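Local coordinates for protein imidazolonepropionase (Unidentified, PDB 2Q09) that catalyses the hydrolytic opening of the imidazolone ring of imidazolone-5-propanoate to give N-formimidoyl-L-glutamate, the third step of histidine degradation, at residues 151-159 / 169-177. Sequence-based numbering, arbitrary orientation.
With DI6 (3-[(4S)-2,5-dioxoimidazolidin-4-yl]propanoic acid), chain C.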
loop_
_atom_site.group_PDB
_atom_site.type_symbol
_atom_site.label_atom_id
_atom_site.label_comp_id
_atom_site.label_asym_id
_atom_site.label_seq_id
_atom_site.Cartn_x
_atom_site.Cartn_y
_atom_site.Cartn_z
ATOM N N GLU A 151 4.349 -19.028 -2.835
ATOM C CA GLU A 151 3.828 -17.907 -2.055
ATOM C C GLU A 151 4.914 -17.385 -1.097
ATOM O O GLU A 151 5.137 -16.182 -0.994
ATOM C CB GLU A 151 2.582 -18.325 -1.260
ATOM C CG GLU A 151 1.329 -18.501 -2.117
ATOM C CD GLU A 151 0.914 -17.217 -2.828
ATOM O OE1 GLU A 151 0.819 -16.167 -2.158
ATOM O OE2 GLU A 151 0.674 -17.256 -4.054
ATOM N N LEU A 152 5.591 -18.291 -0.397
ATOM C CA LEU A 152 6.649 -17.881 0.528
ATOM C C LEU A 152 7.853 -17.320 -0.223
ATOM O O LEU A 152 8.574 -16.466 0.294
ATOM C CB LEU A 152 7.086 -19.058 1.407
ATOM C CG LEU A 152 6.301 -19.264 2.709
ATOM C CD1 LEU A 152 4.822 -19.423 2.423
ATOM C CD2 LEU A 152 6.852 -20.482 3.441
ATOM N N LYS A 153 8.067 -17.800 -1.447
ATOM C CA LYS A 153 9.169 -17.316 -2.271
ATOM C C LYS A 153 8.971 -15.815 -2.486
ATOM O O LYS A 153 9.908 -15.034 -2.417
ATOM C CB LYS A 153 9.165 -18.047 -3.621
ATOM C CG LYS A 153 10.114 -17.480 -4.653
ATOM C CD LYS A 153 10.174 -18.361 -5.912
ATOM C CE LYS A 153 8.859 -18.391 -6.658
ATOM N NZ LYS A 153 8.951 -19.218 -7.900
HETATM N N MSE A 154 7.737 -15.421 -2.761
HETATM C CA MSE A 154 7.428 -14.016 -2.980
HETATM C C MSE A 154 7.652 -13.207 -1.709
HETATM O O MSE A 154 8.215 -12.111 -1.753
HETATM C CB MSE A 154 5.989 -13.869 -3.469
HETATM C CG MSE A 154 5.800 -14.480 -4.862
HETATM SE SE MSE A 154 4.003 -14.362 -5.492
HETATM C CE MSE A 154 3.155 -15.506 -4.247
ATOM N N LEU A 155 7.222 -13.750 -0.579
ATOM C CA LEU A 155 7.408 -13.055 0.691
ATOM C C LEU A 155 8.891 -12.892 0.994
ATOM O O LEU A 155 9.304 -11.877 1.553
ATOM C CB LEU A 155 6.714 -13.812 1.828
ATOM C CG LEU A 155 5.208 -14.039 1.660
ATOM C CD1 LEU A 155 4.677 -14.788 2.874
ATOM C CD2 LEU A 155 4.483 -12.693 1.512
ATOM N N ARG A 156 9.696 -13.889 0.632
ATOM C CA ARG A 156 11.130 -13.789 0.870
ATOM C C ARG A 156 11.735 -12.698 -0.005
ATOM O O ARG A 156 12.621 -11.975 0.430
ATOM C CB ARG A 156 11.826 -15.130 0.602
ATOM C CG ARG A 156 11.615 -16.151 1.722
ATOM C CD ARG A 156 12.628 -17.293 1.639
ATOM N NE ARG A 156 12.402 -18.148 0.480
ATOM C CZ ARG A 156 11.518 -19.135 0.438
ATOM N NH1 ARG A 156 10.769 -19.412 1.494
ATOM N NH2 ARG A 156 11.386 -19.845 -0.669
ATOM N N VAL A 157 11.275 -12.590 -1.248
ATOM C CA VAL A 157 11.790 -11.554 -2.135
ATOM C C VAL A 157 11.434 -10.188 -1.542
ATOM O O VAL A 157 12.234 -9.254 -1.596
ATOM C CB VAL A 157 11.180 -11.654 -3.554
ATOM C CG1 VAL A 157 11.536 -10.404 -4.371
ATOM C CG2 VAL A 157 11.711 -12.894 -4.267
ATOM N N ALA A 158 10.232 -10.080 -0.985
ATOM C CA ALA A 158 9.794 -8.825 -0.382
ATOM C C ALA A 158 10.742 -8.438 0.764
ATOM O O ALA A 158 11.201 -7.298 0.836
ATOM C CB ALA A 158 8.362 -8.954 0.121
ATOM N N ARG A 159 11.038 -9.387 1.648
ATOM C CA ARG A 159 11.960 -9.123 2.750
ATOM C C ARG A 159 13.318 -8.710 2.187
ATOM O O ARG A 159 13.966 -7.821 2.731
ATOM C CB ARG A 159 12.159 -10.370 3.623
ATOM C CG ARG A 159 10.951 -10.801 4.442
ATOM C CD ARG A 159 10.509 -9.750 5.471
ATOM N NE ARG A 159 9.470 -10.300 6.341
ATOM C CZ ARG A 159 8.534 -9.585 6.960
ATOM N NH1 ARG A 159 8.486 -8.266 6.818
ATOM N NH2 ARG A 159 7.632 -10.198 7.718
ATOM N N VAL A 169 9.402 -2.358 4.225
ATOM C CA VAL A 169 8.493 -3.243 3.514
ATOM C C VAL A 169 7.607 -4.020 4.467
ATOM O O VAL A 169 8.091 -4.614 5.427
ATOM C CB VAL A 169 9.263 -4.262 2.638
ATOM C CG1 VAL A 169 8.288 -5.210 1.955
ATOM C CG2 VAL A 169 10.112 -3.529 1.608
ATOM N N LYS A 170 6.307 -3.999 4.208
ATOM C CA LYS A 170 5.358 -4.758 5.006
ATOM C C LYS A 170 4.908 -5.854 4.047
ATOM O O LYS A 170 4.568 -5.574 2.889
ATOM C CB LYS A 170 4.162 -3.895 5.408
ATOM C CG LYS A 170 4.534 -2.653 6.223
ATOM C CD LYS A 170 5.192 -2.998 7.552
ATOM C CE LYS A 170 4.228 -3.676 8.514
ATOM N NZ LYS A 170 4.838 -3.829 9.859
ATOM N N THR A 171 4.915 -7.097 4.507
ATOM C CA THR A 171 4.514 -8.196 3.641
ATOM C C THR A 171 3.104 -8.664 3.933
ATOM O O THR A 171 2.647 -8.617 5.075
ATOM C CB THR A 171 5.465 -9.396 3.790
ATOM O OG1 THR A 171 5.458 -9.839 5.153
ATOM C CG2 THR A 171 6.885 -8.999 3.392
ATOM N N THR A 172 2.428 -9.141 2.898
ATOM C CA THR A 172 1.071 -9.616 3.052
ATOM C C THR A 172 0.864 -10.898 2.261
ATOM O O THR A 172 1.120 -10.945 1.055
ATOM C CB THR A 172 0.060 -8.558 2.575
ATOM O OG1 THR A 172 0.216 -7.360 3.352
ATOM C CG2 THR A 172 -1.360 -9.067 2.749
ATOM N N LEU A 173 0.406 -11.938 2.948
ATOM C CA LEU A 173 0.153 -13.220 2.310
ATOM C C LEU A 173 -1.190 -13.178 1.590
ATOM O O LEU A 173 -2.236 -13.053 2.226
ATOM C CB LEU A 173 0.123 -14.334 3.357
ATOM C CG LEU A 173 -0.160 -15.726 2.797
ATOM C CD1 LEU A 173 1.019 -16.181 1.957
ATOM C CD2 LEU A 173 -0.398 -16.708 3.947
ATOM N N LEU A 174 -1.156 -13.284 0.266
ATOM C CA LEU A 174 -2.380 -13.256 -0.524
ATOM C C LEU A 174 -2.525 -14.546 -1.328
ATOM O O LEU A 174 -2.697 -14.514 -2.546
ATOM C CB LEU A 174 -2.361 -12.053 -1.470
ATOM C CG LEU A 174 -3.592 -11.819 -2.354
ATOM C CD1 LEU A 174 -4.801 -11.487 -1.492
ATOM C CD2 LEU A 174 -3.310 -10.679 -3.325
ATOM N N ALA A 175 -2.439 -15.684 -0.645
ATOM C CA ALA A 175 -2.566 -16.978 -1.309
ATOM C C ALA A 175 -3.993 -17.152 -1.821
ATOM O O ALA A 175 -4.233 -17.871 -2.791
ATOM C CB ALA A 175 -2.206 -18.104 -0.341
ATOM N N ALA A 176 -4.938 -16.486 -1.165
ATOM C CA ALA A 176 -6.342 -16.561 -1.565
ATOM C C ALA A 176 -6.670 -15.479 -2.599
ATOM O O ALA A 176 -7.676 -14.784 -2.497
ATOM C CB ALA A 176 -7.247 -16.416 -0.339
ATOM N N HIS A 177 -5.803 -15.344 -3.599
ATOM C CA HIS A 177 -5.979 -14.358 -4.665
ATOM C C HIS A 177 -6.847 -14.961 -5.762
ATOM O O HIS A 177 -7.556 -14.257 -6.486
ATOM C CB HIS A 177 -4.610 -13.982 -5.243
ATOM C CG HIS A 177 -4.609 -12.712 -6.032
ATOM N ND1 HIS A 177 -3.478 -12.235 -6.660
ATOM C CD2 HIS A 177 -5.583 -11.802 -6.269
ATOM C CE1 HIS A 177 -3.755 -11.085 -7.248
ATOM N NE2 HIS A 177 -5.025 -10.798 -7.025
HETATM N N1 DI6 C . -8.165 -7.361 -8.023
HETATM C C2 DI6 C . -7.414 -6.755 -8.967
HETATM O O2 DI6 C . -7.734 -5.812 -9.668
HETATM C C3 DI6 C . -6.054 -7.496 -8.965
HETATM N N4 DI6 C . -6.262 -8.526 -7.923
HETATM C C5 DI6 C . -7.507 -8.368 -7.432
HETATM O O5 DI6 C . -7.979 -9.059 -6.541
HETATM C C6 DI6 C . -5.761 -8.101 -10.330
HETATM C C7 DI6 C . -4.425 -8.846 -10.375
HETATM C C8 DI6 C . -4.077 -9.471 -11.734
HETATM O O9 DI6 C . -2.892 -9.806 -11.924
HETATM O O10 DI6 C . -4.965 -9.630 -12.611
HETATM O O HOH W 1 10.129 -6.469 5.466
#
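T171 of strand 168-176 meets three residues of helix 148-164 at once. Its CG2 lies 3.6 Å from A158 CB, its CB faces L155 CD2, and its OG1 sits over one face of the R159 guanidinium, toward its rim, 3.4 Å from NH2. The angle there is too poor for a hydrogen bond; OG1, placed between the backbone N and the carbonyl carbon (chi1 59°), is instead hydrogen-bonded to the carbonyl oxygen of L207. R159 reaches back to the strand through a bend at chi2 (-62°), and in the plane of its guanidinium a water accepts from NH1 at 2.8 Å and donates to V169 O, while NH1 also forms a salt bridge with D209 and the guanidinium is bonded to G206 as well. With an alanine here, D209 would probably lose this salt-bridge partner, the bond to G206 would be gone, and the water would keep no bridge to V169 O.

L155 spreads its two methyls along the strand: CD2 rests 3.8 Å from T172 O, and CD1 touches L173 CD1 at 4.0 Å, the two leucines crossing at about a right angle. The helix here runs antiparallel to the strand, with segment axes 8.6 Å apart, as the second half of a beta-alpha-beta unit in the TIM-barrel fold of the amidohydrolases.

Nearer the catalytic end, E151 lays its aliphatic CG against A175 CB, 4.0 Å away. Its buried carboxylate is gripped by the preceding loop, OE1 by S142 OG and the backbone N of G143, OE2 by the backbone N of G145 and L146, tying that loop to the helix. Beyond A175 the chain turns to H177, whose NE2 accepts a hydrogen bond from N4 of the inhibitor DI6 at 2.7 Å, while L174 CD2 covers the centre of one face of the imidazole.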